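Side-chain contacts in putative methylthioribose-1-phosphate isomerase (Pyrococcus horikoshii OT3, PDB 6A34), which probably interconverts 5-methylthioribose 1-phosphate and 5-methylthioribulose 1-phosphate, an isomerisation of the methionine salvage pathway: residues V17-K22 with Y73-K78; K91-L96 with R112-V117; T326-L331 with P343-N348; I284-K289 with K351-N356. All blocks are in the same frame, centred on the assembly; numbering follows the deposited sequence.

Interaction 1 (V17-K22 with Y73-K78); sequences VEYKNK and YAETSK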
loop_
_atom_site.group_PDB
_atom_site.type_symbol
_atom_site.label_atom_id
_atom_site.label_comp_id
_atom_site.label_asym_id
_atom_site.label_seq_id
_atom_site.Cartn_x
_atom_site.Cartn_y
_atom_site.Cartn_z
ATOM N N VAL A 17 18.007 -9.233 20.911
ATOM C CA VAL A 17 18.898 -10.355 21.108
ATOM C C VAL A 17 19.735 -10.023 22.347
ATOM O O VAL A 17 20.291 -8.894 22.413
ATOM C CB VAL A 17 19.832 -10.586 19.899
ATOM C CG1 VAL A 17 20.670 -11.841 20.061
ATOM C CG2 VAL A 17 19.086 -10.641 18.584
ATOM N N GLU A 18 19.869 -11.008 23.252
ATOM C CA GLU A 18 20.607 -10.899 24.545
ATOM C C GLU A 18 21.396 -12.211 24.768
ATOM O O GLU A 18 20.997 -13.304 24.291
ATOM C CB GLU A 18 19.606 -10.667 25.684
ATOM C CG GLU A 18 19.953 -9.576 26.684
ATOM C CD GLU A 18 18.723 -9.198 27.511
ATOM O OE1 GLU A 18 18.076 -10.143 28.023
ATOM O OE2 GLU A 18 18.345 -7.981 27.573
ATOM N N TYR A 19 22.533 -12.112 25.467
ATOM C CA TYR A 19 23.299 -13.303 25.880
ATOM C C TYR A 19 23.483 -13.280 27.397
ATOM O O TYR A 19 23.997 -12.306 27.931
ATOM C CB TYR A 19 24.647 -13.380 25.170
ATOM C CG TYR A 19 25.436 -14.624 25.475
ATOM C CD1 TYR A 19 25.017 -15.858 25.009
ATOM C CD2 TYR A 19 26.607 -14.574 26.213
ATOM C CE1 TYR A 19 25.718 -17.013 25.292
ATOM C CE2 TYR A 19 27.345 -15.719 26.475
ATOM C CZ TYR A 19 26.895 -16.941 26.016
ATOM O OH TYR A 19 27.596 -18.077 26.269
ATOM N N LYS A 20 23.042 -14.361 28.056
ATOM C CA LYS A 20 22.957 -14.443 29.525
ATOM C C LYS A 20 22.982 -15.926 29.904
ATOM O O LYS A 20 22.337 -16.715 29.243
ATOM C CB LYS A 20 21.665 -13.733 29.965
ATOM C CG LYS A 20 21.440 -13.577 31.463
ATOM C CD LYS A 20 20.136 -12.842 31.834
ATOM C CE LYS A 20 18.840 -13.572 31.498
ATOM N NZ LYS A 20 18.082 -12.935 30.388
ATOM N N ASN A 21 23.728 -16.317 30.940
ATOM C CA ASN A 21 23.669 -17.729 31.435
ATOM C C ASN A 21 23.862 -18.765 30.308
ATOM O O ASN A 21 23.083 -19.730 30.207
ATOM C CB ASN A 21 22.308 -18.072 32.044
ATOM C CG ASN A 21 21.819 -17.030 33.016
ATOM O OD1 ASN A 21 20.721 -16.486 32.839
ATOM N ND2 ASN A 21 22.636 -16.741 34.017
ATOM N N LYS A 22 24.851 -18.549 29.435
ATOM C CA LYS A 22 25.177 -19.501 28.361
ATOM C C LYS A 22 23.974 -19.741 27.446
ATOM O O LYS A 22 23.852 -20.799 26.850
ATOM C CB LYS A 22 25.650 -20.833 28.951
ATOM C CG LYS A 22 26.772 -20.717 29.976
ATOM C CD LYS A 22 27.377 -22.065 30.300
ATOM C CE LYS A 22 28.772 -21.984 30.882
ATOM N NZ LYS A 22 28.742 -21.810 32.351
ATOM N N TYR A 73 29.334 -20.893 21.878
ATOM C CA TYR A 73 30.263 -21.948 21.572
ATOM C C TYR A 73 31.408 -21.939 22.590
ATOM O O TYR A 73 31.806 -22.994 23.093
ATOM C CB TYR A 73 30.833 -21.845 20.159
ATOM C CG TYR A 73 31.946 -22.832 19.982
ATOM C CD1 TYR A 73 31.680 -24.194 19.870
ATOM C CD2 TYR A 73 33.264 -22.413 20.032
ATOM C CE1 TYR A 73 32.711 -25.125 19.804
ATOM C CE2 TYR A 73 34.302 -23.329 19.966
ATOM C CZ TYR A 73 34.026 -24.685 19.855
ATOM O OH TYR A 73 35.077 -25.544 19.784
ATOM N N ALA A 74 31.958 -20.751 22.865
ATOM C CA ALA A 74 33.128 -20.620 23.731
ATOM C C ALA A 74 32.829 -21.124 25.160
ATOM O O ALA A 74 33.657 -21.796 25.768
ATOM C CB ALA A 74 33.591 -19.181 23.731
ATOM N N GLU A 75 31.642 -20.811 25.693
ATOM C CA GLU A 75 31.272 -21.141 27.080
ATOM C C GLU A 75 30.740 -22.584 27.233
ATOM O O GLU A 75 30.547 -23.044 28.333
ATOM C CB GLU A 75 30.274 -20.093 27.583
ATOM C CG GLU A 75 30.932 -18.727 27.739
ATOM C CD GLU A 75 30.160 -17.716 28.561
ATOM O OE1 GLU A 75 28.915 -17.676 28.439
ATOM O OE2 GLU A 75 30.810 -16.982 29.337
ATOM N N THR A 76 30.548 -23.286 26.119
ATOM C CA THR A 76 29.748 -24.525 25.999
ATOM C C THR A 76 30.626 -25.657 25.445
ATOM O O THR A 76 30.325 -26.818 25.663
ATOM C CB THR A 76 28.500 -24.194 25.159
ATOM O OG1 THR A 76 27.392 -24.095 26.057
ATOM C CG2 THR A 76 28.180 -25.145 24.036
ATOM N N SER A 77 31.702 -25.307 24.725
ATOM C CA SER A 77 32.585 -26.275 24.068
ATOM C C SER A 77 33.102 -27.280 25.103
ATOM O O SER A 77 33.608 -26.891 26.151
ATOM C CB SER A 77 33.745 -25.609 23.394
ATOM O OG SER A 77 34.634 -26.574 22.844
ATOM N N LYS A 78 33.031 -28.555 24.732
ATOM C CA LYS A 78 33.516 -29.652 25.519
ATOM C C LYS A 78 34.985 -29.943 25.198
ATOM O O LYS A 78 35.488 -30.951 25.654
ATOM C CB LYS A 78 32.641 -30.876 25.245
ATOM C CG LYS A 78 31.164 -30.705 25.590
ATOM C CD LYS A 78 30.885 -30.720 27.075
ATOM C CE LYS A 78 29.527 -30.157 27.458
ATOM N NZ LYS A 78 29.645 -28.841 28.138
HETATM O O HOH W 1 27.028 -16.632 29.932
#

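Interaction 2 (K91-L96 with R112-V117); sequences KAYEIL and RIKKLV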
loop_
_atom_site.group_PDB
_atom_site.type_symbol
_atom_site.label_atom_id
_atom_site.label_comp_id
_atom_site.label_asym_id
_atom_site.label_seq_id
_atom_site.Cartn_x
_atom_site.Cartn_y
_atom_site.Cartn_z
ATOM N N LYS A 91 34.299 -24.754 12.960
ATOM C CA LYS A 91 33.033 -25.371 12.571
ATOM C C LYS A 91 31.857 -24.439 12.905
ATOM O O LYS A 91 30.950 -24.257 12.092
ATOM C CB LYS A 91 32.805 -26.715 13.257
ATOM C CG LYS A 91 33.425 -27.909 12.547
ATOM C CD LYS A 91 33.275 -29.215 13.330
ATOM C CE LYS A 91 33.875 -30.409 12.610
ATOM N NZ LYS A 91 35.282 -30.155 12.213
ATOM N N ALA A 92 31.882 -23.845 14.105
ATOM C CA ALA A 92 30.792 -23.028 14.568
ATOM C C ALA A 92 30.702 -21.732 13.733
ATOM O O ALA A 92 29.615 -21.272 13.412
ATOM C CB ALA A 92 30.954 -22.770 16.046
ATOM N N TYR A 93 31.853 -21.158 13.390
ATOM C CA TYR A 93 31.939 -19.992 12.523
ATOM C C TYR A 93 31.234 -20.259 11.188
ATOM O O TYR A 93 30.449 -19.433 10.739
ATOM C CB TYR A 93 33.397 -19.606 12.296
ATOM C CG TYR A 93 33.653 -18.682 11.134
ATOM C CD1 TYR A 93 33.543 -17.309 11.274
ATOM C CD2 TYR A 93 34.014 -19.184 9.888
ATOM C CE1 TYR A 93 33.792 -16.449 10.213
ATOM C CE2 TYR A 93 34.238 -18.340 8.809
ATOM C CZ TYR A 93 34.135 -16.966 8.972
ATOM O OH TYR A 93 34.388 -16.125 7.923
ATOM N N GLU A 94 31.522 -21.420 10.593
ATOM C CA GLU A 94 30.981 -21.844 9.305
ATOM C C GLU A 94 29.472 -22.088 9.384
ATOM O O GLU A 94 28.747 -21.693 8.483
ATOM C CB GLU A 94 31.668 -23.116 8.799
ATOM C CG GLU A 94 33.041 -22.860 8.212
ATOM C CD GLU A 94 33.033 -22.001 6.958
ATOM O OE1 GLU A 94 33.818 -21.023 6.911
ATOM O OE2 GLU A 94 32.239 -22.310 6.031
ATOM N N ILE A 95 29.010 -22.777 10.426
ATOM C CA ILE A 95 27.588 -23.021 10.594
ATOM C C ILE A 95 26.827 -21.682 10.609
ATOM O O ILE A 95 25.775 -21.529 9.988
ATOM C CB ILE A 95 27.344 -23.873 11.850
ATOM C CG1 ILE A 95 27.802 -25.321 11.623
ATOM C CG2 ILE A 95 25.890 -23.807 12.286
ATOM C CD1 ILE A 95 27.637 -26.257 12.829
ATOM N N LEU A 96 27.381 -20.680 11.289
ATOM C CA LEU A 96 26.689 -19.432 11.488
ATOM C C LEU A 96 26.808 -18.543 10.237
ATOM O O LEU A 96 25.887 -17.740 9.927
ATOM C CB LEU A 96 27.266 -18.770 12.744
ATOM C CG LEU A 96 26.921 -19.488 14.049
ATOM C CD1 LEU A 96 27.852 -19.089 15.177
ATOM C CD2 LEU A 96 25.472 -19.227 14.420
ATOM N N ARG A 112 34.930 -10.399 12.531
ATOM C CA ARG A 112 35.531 -9.602 13.602
ATOM C C ARG A 112 36.026 -10.518 14.742
ATOM O O ARG A 112 37.083 -10.272 15.320
ATOM C CB ARG A 112 34.489 -8.619 14.132
ATOM C CG ARG A 112 34.968 -7.728 15.267
ATOM C CD ARG A 112 33.945 -6.655 15.610
ATOM N NE ARG A 112 34.248 -5.975 16.866
ATOM C CZ ARG A 112 33.602 -4.916 17.282
ATOM N NH1 ARG A 112 32.556 -4.500 16.585
ATOM N NH2 ARG A 112 33.994 -4.272 18.370
ATOM N N ILE A 113 35.247 -11.563 15.059
ATOM C CA ILE A 113 35.587 -12.476 16.152
ATOM C C ILE A 113 36.654 -13.486 15.694
ATOM O O ILE A 113 37.686 -13.620 16.337
ATOM C CB ILE A 113 34.320 -13.144 16.683
ATOM C CG1 ILE A 113 33.411 -12.076 17.300
ATOM C CG2 ILE A 113 34.683 -14.272 17.647
ATOM C CD1 ILE A 113 32.150 -12.624 17.902
ATOM N N LYS A 114 36.369 -14.200 14.607
ATOM C CA LYS A 114 37.326 -15.015 13.856
ATOM C C LYS A 114 38.721 -14.351 13.838
ATOM O O LYS A 114 39.697 -14.967 14.265
ATOM C CB LYS A 114 36.750 -15.246 12.456
ATOM C CG LYS A 114 37.705 -15.763 11.393
ATOM C CD LYS A 114 38.049 -17.223 11.529
ATOM C CE LYS A 114 38.366 -17.869 10.193
ATOM N NZ LYS A 114 38.732 -19.294 10.375
ATOM N N LYS A 115 38.801 -13.094 13.381
ATOM C CA LYS A 115 40.071 -12.399 13.198
ATOM C C LYS A 115 40.732 -12.155 14.561
ATOM O O LYS A 115 41.934 -12.276 14.691
ATOM C CB LYS A 115 39.893 -11.053 12.477
ATOM C CG LYS A 115 41.054 -10.595 11.592
ATOM C CD LYS A 115 42.383 -11.317 11.848
ATOM C CE LYS A 115 43.431 -11.133 10.769
ATOM N NZ LYS A 115 44.466 -10.157 11.189
ATOM N N LEU A 116 39.950 -11.775 15.572
ATOM C CA LEU A 116 40.477 -11.581 16.950
ATOM C C LEU A 116 41.086 -12.893 17.491
ATOM O O LEU A 116 42.123 -12.865 18.116
ATOM C CB LEU A 116 39.341 -11.090 17.846
ATOM C CG LEU A 116 39.715 -10.779 19.285
ATOM C CD1 LEU A 116 40.474 -9.466 19.356
ATOM C CD2 LEU A 116 38.478 -10.739 20.166
ATOM N N VAL A 117 40.442 -14.029 17.214
ATOM C CA VAL A 117 40.843 -15.333 17.727
ATOM C C VAL A 117 42.156 -15.801 17.073
ATOM O O VAL A 117 43.025 -16.298 17.783
ATOM C CB VAL A 117 39.730 -16.366 17.503
ATOM C CG1 VAL A 117 40.228 -17.782 17.708
ATOM C CG2 VAL A 117 38.524 -16.074 18.368
#

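Interaction 3 (T326-L331 with P343-N348); sequences TPHKYL and PPFKRN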
loop_
_atom_site.group_PDB
_atom_site.type_symbol
_atom_site.label_atom_id
_atom_site.label_comp_id
_atom_site.label_asym_id
_atom_site.label_seq_id
_atom_site.Cartn_x
_atom_site.Cartn_y
_atom_site.Cartn_z
ATOM N N THR A 326 16.272 6.747 -3.346
ATOM C CA THR A 326 15.840 8.093 -3.196
ATOM C C THR A 326 17.021 9.015 -3.496
ATOM O O THR A 326 18.049 8.900 -2.808
ATOM C CB THR A 326 15.324 8.296 -1.759
ATOM O OG1 THR A 326 14.146 7.492 -1.572
ATOM C CG2 THR A 326 15.058 9.757 -1.453
ATOM N N PRO A 327 16.940 9.900 -4.527
ATOM C CA PRO A 327 17.989 10.886 -4.805
ATOM C C PRO A 327 18.196 11.846 -3.613
ATOM O O PRO A 327 17.208 12.231 -2.938
ATOM C CB PRO A 327 17.486 11.639 -6.059
ATOM C CG PRO A 327 16.508 10.661 -6.734
ATOM C CD PRO A 327 15.871 9.956 -5.546
ATOM N N HIS A 328 19.465 12.233 -3.372
ATOM C CA HIS A 328 19.884 12.976 -2.170
ATOM C C HIS A 328 19.172 14.323 -2.038
ATOM O O HIS A 328 18.991 14.773 -0.942
ATOM C CB HIS A 328 21.403 13.167 -2.111
ATOM C CG HIS A 328 21.956 13.921 -3.269
ATOM N ND1 HIS A 328 21.966 15.319 -3.313
ATOM C CD2 HIS A 328 22.496 13.478 -4.422
ATOM C CE1 HIS A 328 22.478 15.697 -4.479
ATOM N NE2 HIS A 328 22.810 14.575 -5.178
ATOM N N LYS A 329 18.757 14.931 -3.149
ATOM C CA LYS A 329 18.188 16.259 -3.150
ATOM C C LYS A 329 16.862 16.358 -2.366
ATOM O O LYS A 329 16.451 17.474 -1.919
ATOM C CB LYS A 329 17.994 16.732 -4.595
ATOM C CG LYS A 329 16.911 16.014 -5.387
ATOM C CD LYS A 329 16.591 16.695 -6.715
ATOM C CE LYS A 329 15.481 16.018 -7.488
ATOM N NZ LYS A 329 14.961 16.872 -8.578
ATOM N N TYR A 330 16.176 15.231 -2.201
ATOM C CA TYR A 330 14.972 15.143 -1.402
ATOM C C TYR A 330 15.278 15.163 0.105
ATOM O O TYR A 330 14.349 15.332 0.906
ATOM C CB TYR A 330 14.203 13.870 -1.800
ATOM C CG TYR A 330 13.684 13.882 -3.218
ATOM C CD1 TYR A 330 12.599 14.665 -3.542
ATOM C CD2 TYR A 330 14.235 13.124 -4.226
ATOM C CE1 TYR A 330 12.113 14.759 -4.830
ATOM C CE2 TYR A 330 13.728 13.160 -5.524
ATOM C CZ TYR A 330 12.663 13.989 -5.829
ATOM O OH TYR A 330 12.129 14.111 -7.090
ATOM N N LEU A 331 16.549 14.988 0.512
ATOM C CA LEU A 331 16.893 14.908 1.958
ATOM C C LEU A 331 17.096 16.308 2.540
ATOM O O LEU A 331 17.839 17.103 2.013
ATOM C CB LEU A 331 18.156 14.081 2.179
ATOM C CG LEU A 331 18.002 12.573 2.071
ATOM C CD1 LEU A 331 19.362 11.895 1.935
ATOM C CD2 LEU A 331 17.277 12.024 3.284
ATOM N N PRO A 343 23.186 19.206 3.602
ATOM C CA PRO A 343 23.678 19.388 2.233
ATOM C C PRO A 343 24.846 20.380 2.268
ATOM O O PRO A 343 24.866 21.236 3.125
ATOM C CB PRO A 343 22.493 19.947 1.440
ATOM C CG PRO A 343 21.285 19.839 2.372
ATOM C CD PRO A 343 21.810 19.674 3.781
ATOM N N PRO A 344 25.833 20.263 1.377
ATOM C CA PRO A 344 25.912 19.285 0.301
ATOM C C PRO A 344 26.460 17.973 0.867
ATOM O O PRO A 344 27.467 17.993 1.581
ATOM C CB PRO A 344 26.841 19.914 -0.745
ATOM C CG PRO A 344 27.640 20.939 0.052
ATOM C CD PRO A 344 26.729 21.404 1.170
ATOM N N PHE A 345 25.758 16.864 0.598
ATOM C CA PHE A 345 26.002 15.609 1.301
ATOM C C PHE A 345 27.357 15.014 0.917
ATOM O O PHE A 345 28.033 14.460 1.781
ATOM C CB PHE A 345 24.872 14.597 1.088
ATOM C CG PHE A 345 23.571 15.060 1.684
ATOM C CD1 PHE A 345 23.447 15.230 3.043
ATOM C CD2 PHE A 345 22.514 15.422 0.875
ATOM C CE1 PHE A 345 22.278 15.722 3.582
ATOM C CE2 PHE A 345 21.342 15.907 1.414
ATOM C CZ PHE A 345 21.229 16.058 2.767
ATOM N N LYS A 346 27.716 15.096 -0.363
ATOM C CA LYS A 346 28.961 14.505 -0.866
ATOM C C LYS A 346 30.132 14.975 0.017
ATOM O O LYS A 346 30.822 14.155 0.651
ATOM C CB LYS A 346 29.119 14.871 -2.345
ATOM C CG LYS A 346 30.295 14.231 -3.063
ATOM C CD LYS A 346 30.248 14.451 -4.580
ATOM C CE LYS A 346 31.438 13.866 -5.324
ATOM N NZ LYS A 346 31.725 12.468 -4.912
ATOM N N ARG A 347 30.281 16.302 0.101
ATOM C CA ARG A 347 31.337 16.974 0.825
ATOM C C ARG A 347 31.237 16.684 2.321
ATOM O O ARG A 347 32.239 16.390 2.942
ATOM C CB ARG A 347 31.218 18.481 0.578
ATOM C CG ARG A 347 32.224 19.341 1.327
ATOM C CD ARG A 347 32.190 20.784 0.853
ATOM N NE ARG A 347 31.354 21.597 1.713
ATOM C CZ ARG A 347 30.572 22.593 1.297
ATOM N NH1 ARG A 347 30.566 22.971 0.023
ATOM N NH2 ARG A 347 29.747 23.157 2.170
ATOM N N ASN A 348 30.030 16.808 2.895
ATOM C CA ASN A 348 29.879 16.688 4.345
ATOM C C ASN A 348 29.987 15.233 4.787
ATOM O O ASN A 348 30.416 15.012 5.916
ATOM C CB ASN A 348 28.633 17.382 4.892
ATOM C CG ASN A 348 28.786 18.885 4.815
ATOM O OD1 ASN A 348 29.874 19.388 5.070
ATOM N ND2 ASN A 348 27.748 19.593 4.395
#

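Interaction 4 (I284-K289 with K351-N356); sequences IDMELK and KLFEVN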
loop_
_atom_site.group_PDB
_atom_site.type_symbol
_atom_site.label_atom_id
_atom_site.label_comp_id
_atom_site.label_asym_id
_atom_site.label_seq_id
_atom_site.Cartn_x
_atom_site.Cartn_y
_atom_site.Cartn_z
ATOM N N ILE A 284 26.711 3.761 5.567
ATOM C CA ILE A 284 27.157 4.599 4.489
ATOM C C ILE A 284 28.263 3.855 3.738
ATOM O O ILE A 284 29.317 3.585 4.292
ATOM C CB ILE A 284 27.616 5.971 5.005
ATOM C CG1 ILE A 284 26.537 6.643 5.847
ATOM C CG2 ILE A 284 28.078 6.870 3.872
ATOM C CD1 ILE A 284 27.061 7.771 6.687
ATOM N N ASP A 285 27.980 3.545 2.472
ATOM C CA ASP A 285 28.872 2.877 1.561
ATOM C C ASP A 285 29.511 3.938 0.664
ATOM O O ASP A 285 28.947 4.320 -0.365
ATOM C CB ASP A 285 28.110 1.813 0.764
ATOM C CG ASP A 285 28.938 0.969 -0.186
ATOM O OD1 ASP A 285 30.167 1.157 -0.231
ATOM O OD2 ASP A 285 28.326 0.135 -0.887
ATOM N N MET A 286 30.718 4.367 1.056
ATOM C CA MET A 286 31.447 5.441 0.394
ATOM C C MET A 286 32.135 4.928 -0.887
ATOM O O MET A 286 32.627 5.723 -1.680
ATOM C CB MET A 286 32.466 6.068 1.355
ATOM C CG MET A 286 32.477 7.575 1.270
ATOM S SD MET A 286 30.999 8.336 2.016
ATOM C CE MET A 286 31.789 9.281 3.311
ATOM N N GLU A 287 32.107 3.609 -1.114
ATOM C CA GLU A 287 32.620 2.996 -2.354
ATOM C C GLU A 287 31.749 3.361 -3.563
ATOM O O GLU A 287 32.286 3.505 -4.663
ATOM C CB GLU A 287 32.665 1.466 -2.261
ATOM C CG GLU A 287 34.069 0.897 -2.254
ATOM C CD GLU A 287 34.808 1.107 -0.947
ATOM O OE1 GLU A 287 35.126 2.276 -0.622
ATOM O OE2 GLU A 287 35.041 0.101 -0.247
ATOM N N LEU A 288 30.419 3.430 -3.383
ATOM C CA LEU A 288 29.490 3.737 -4.497
ATOM C C LEU A 288 29.275 5.255 -4.570
ATOM O O LEU A 288 29.069 5.896 -3.555
ATOM C CB LEU A 288 28.155 3.013 -4.293
ATOM C CG LEU A 288 28.197 1.493 -4.114
ATOM C CD1 LEU A 288 26.783 0.946 -3.988
ATOM C CD2 LEU A 288 28.905 0.790 -5.268
ATOM N N LYS A 289 29.291 5.813 -5.783
ATOM C CA LYS A 289 29.268 7.254 -5.985
ATOM C C LYS A 289 27.822 7.773 -5.953
ATOM O O LYS A 289 27.575 8.885 -5.512
ATOM C CB LYS A 289 29.917 7.625 -7.320
ATOM C CG LYS A 289 31.430 7.433 -7.404
ATOM C CD LYS A 289 31.984 7.745 -8.804
ATOM C CE LYS A 289 33.358 7.156 -9.098
ATOM N NZ LYS A 289 33.490 6.593 -10.471
ATOM N N LYS A 351 33.812 14.508 4.840
ATOM C CA LYS A 351 34.300 15.139 6.064
ATOM C C LYS A 351 34.042 14.198 7.239
ATOM O O LYS A 351 34.957 13.816 7.938
ATOM C CB LYS A 351 33.628 16.482 6.362
ATOM C CG LYS A 351 34.278 17.700 5.716
ATOM C CD LYS A 351 33.615 19.011 6.114
ATOM C CE LYS A 351 33.798 20.110 5.088
ATOM N NZ LYS A 351 33.079 21.345 5.480
ATOM N N LEU A 352 32.779 13.822 7.427
ATOM C CA LEU A 352 32.366 13.037 8.585
ATOM C C LEU A 352 33.268 11.812 8.756
ATOM O O LEU A 352 33.549 11.412 9.884
ATOM C CB LEU A 352 30.911 12.598 8.403
ATOM C CG LEU A 352 30.273 11.913 9.607
ATOM C CD1 LEU A 352 30.217 12.859 10.794
ATOM C CD2 LEU A 352 28.884 11.422 9.249
ATOM N N PHE A 353 33.678 11.214 7.630
ATOM C CA PHE A 353 34.438 9.974 7.632
ATOM C C PHE A 353 35.898 10.217 8.045
ATOM O O PHE A 353 36.490 9.371 8.720
ATOM C CB PHE A 353 34.316 9.265 6.281
ATOM C CG PHE A 353 33.334 8.122 6.322
ATOM C CD1 PHE A 353 31.966 8.359 6.321
ATOM C CD2 PHE A 353 33.775 6.812 6.436
ATOM C CE1 PHE A 353 31.063 7.310 6.389
ATOM C CE2 PHE A 353 32.872 5.763 6.501
ATOM C CZ PHE A 353 31.519 6.013 6.486
ATOM N N GLU A 354 36.465 11.361 7.649
ATOM C CA GLU A 354 37.845 11.721 7.995
ATOM C C GLU A 354 37.952 12.018 9.498
ATOM O O GLU A 354 38.934 11.617 10.116
ATOM C CB GLU A 354 38.345 12.879 7.121
ATOM C CG GLU A 354 39.027 12.403 5.839
ATOM C CD GLU A 354 38.783 13.246 4.592
ATOM O OE1 GLU A 354 38.838 14.496 4.696
ATOM O OE2 GLU A 354 38.531 12.653 3.514
ATOM N N VAL A 355 36.936 12.671 10.083
ATOM C CA VAL A 355 36.992 13.120 11.490
ATOM C C VAL A 355 36.368 12.083 12.446
ATOM O O VAL A 355 36.330 12.352 13.652
ATOM C CB VAL A 355 36.366 14.521 11.696
ATOM C CG1 VAL A 355 36.966 15.563 10.758
ATOM C CG2 VAL A 355 34.845 14.524 11.598
ATOM N N ASN A 356 35.900 10.923 11.946
ATOM C CA ASN A 356 35.354 9.819 12.811
ATOM C C ASN A 356 35.929 8.468 12.352
ATOM O O ASN A 356 35.194 7.479 12.245
ATOM C CB ASN A 356 33.815 9.751 12.828
ATOM C CG ASN A 356 33.140 10.845 13.634
ATOM O OD1 ASN A 356 32.531 11.751 13.065
ATOM N ND2 ASN A 356 33.217 10.769 14.956
#

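Interaction 1 (V17-K22 with Y73-K78)
The phenol of Tyr19 reaches the carboxylate of Glu75 with its hydroxyl end, and Tyr19 OH donates a short hydrogen bond of 2.6 Å to Glu75 OE1. The oxygen is met on its anti side, the phenol oxygen lying 27° out of the carboxylate plane, while the ring and carboxylate planes are 41° apart. With CG anti to the backbone N (chi1 -176°), the Tyr19 ring stretches from the strand to the helix. Tyrosine suits this place because its ring can be buried while the hydroxyl serves a polar partner nearer the surface. A water gives OE1 a second donor and accepts from Lys22 N at 2.9 Å, joining the turn to the same carboxylate oxygen. Lys22 lies across Glu75, its CE 3.3 Å from Glu75 O, but its ammonium bends off: Lys22 NZ stays 5.7 Å from Glu75 OE1, so attraction between the charges would be no more than long-range. Asn21 and Lys22, both with positive phi, make the tight turn of the hairpin between strands 17-20 and 23-27. Tyr19 also packs on Ala71 and Leu72 of helix 59-76 and on Val24 of the partner strand, while Glu75, near the end of that helix, touches Val133 of helix 125-157.

Interaction 2 (K91-L96 with R112-V117)
The Lys114 and Tyr93 side chains cross at about a right angle, laying Lys114 CG over one face of the ring. Lys114 CB approaches Tyr93 CE1 to 3.9 Å, and CG is 4.1 Å from the same CE1. A bend at chi2 (75°) then carries the chain on across the ring. Lys114 NZ ends 5.1 Å from the centroid of the Tyr93 ring, 22° off its normal, a long cation-pi contact that is at most weakly attractive. The two residues bridge consecutive helices of an alpha-helical bundle, 82-97 and 104-119, which run in roughly opposite directions here. Lysine suits this margin because its methylenes can cover an aromatic face while the ammonium reaches past it, here to a salt bridge with Glu90. Tyr93 likewise buries its ring and keeps its hydroxyl for polar partners, Lys97 on its own helix and Asn111 on the facing one. On the inner side, Leu96 and Ile113 both pack on Leu70 of helix 59-76.

Interaction 3 (T326-L331 with P343-N348)
A 3-10 turn at His328-Tyr330 faces the first turn of the C-terminal helix, with the CA atoms of His328 and Phe345 7.5 Å apart. Leu331 N closes the turn with a bond to His328 O. Opposite it, a cis peptide links Pro343 to Pro344, which takes the N-cap position, and helix 345-354 follows. Proline suits this bend, since it tolerates the cis peptide and needs no N-H bond where the helix starts. Phe345 carries the contact. Its CG lies anti to the carbonyl carbon (chi1 -65°), and the ring projects toward the 3-10 turn. At the far end of the ring, Phe345 CZ meets Leu331 CB at 3.7 Å, an apolar contact. Leu331 O sits at the ring edge, 3.6 Å from Phe345 CZ, where the slightly positive C-H rim suits an oxygen. His328 O comes in obliquely, 3.5 Å from Phe345 CE2, and His328 CB is 3.9 Å from Phe345 CD2, so it is the base of the histidine, not its imidazole, that packs closest. Pro343 N lies over one ring face, offset toward the rim, so the residue before the cis bond packs on the ring. Asp254 OD1 is hydrogen-bonded to His328 N, and Tyr330 packs on Glu270 of the second subunit. Leu331 continues onto Phe255 of strand 255-258 and onto Phe275 and Ala277 of strand 275-278, part of the largely parallel, Rossmann-like sheet.

Interaction 4 (I284-K289 with K351-N356)
Phe353 projects from the C-terminal helix into a close apolar contact with Ile284 and Met286. The branch point of Ile284 and the carbons beyond it meet Phe353 CE1: Ile284 CG2 and CB each lie 3.9 Å from Phe353 CE1, and Ile284 CD1 is 4.0 Å from the same carbon. CG2, anti to the backbone N, comes in obliquely. A beta-branched residue suits an extended segment, and here it offers three carbons to one ring atom. In Met286, the bends at chi2 (72°) and chi3 bring the sulfur obliquely over the ring. Met286 SD lies 4.8 Å from the centroid of the Phe353 ring, 26° off the normal, a Met-aromatic contact; the exact placing of the terminal methyl is doubtful. In this way helix 345-354 is held against the short, weakly bonded strand about 284-285, which runs beside strand 248-250, with Leu349, one turn earlier, also meeting Ile284 and Met286. The other side of the strand is looser and polar. Asp285 points away from the helix and makes an Asx turn, its OD1 accepting from Glu287 N at 3.2 Å from above the carboxylate plane. The Asx turn overlaps a type I turn from Asp285 to Leu288, whose closing bond, Leu288 N to Asp285 O, is weak at 3.5 Å. Glu287 and Lys289 are exposed, charged residues suited to the solvent side, while Leu288 packs on Val250 of strand 248-250.

How the interactions relate
From the N terminus, interaction 1 closes first, joining the first hairpin to the end of helix 59-76 across 50 intervening residues. Interaction 2 follows in series, closing a short loop between helices 82-97 and 104-119; the two touch where Tyr73 packs on Ala92. Together they join the N-terminal hairpin to helices 59-76, 82-97 and 104-119. Interaction 4 opens next, at 284-289, but closes only at the chain's last modelled residues, and interaction 3 opens and closes within that span. Both use helix 345-354, one at its start and one at its end, fastening it to the sheet-rich part. Interactions 1 and 3 lie on opposite sides of the chain's centre, their own centres about 43 Å apart.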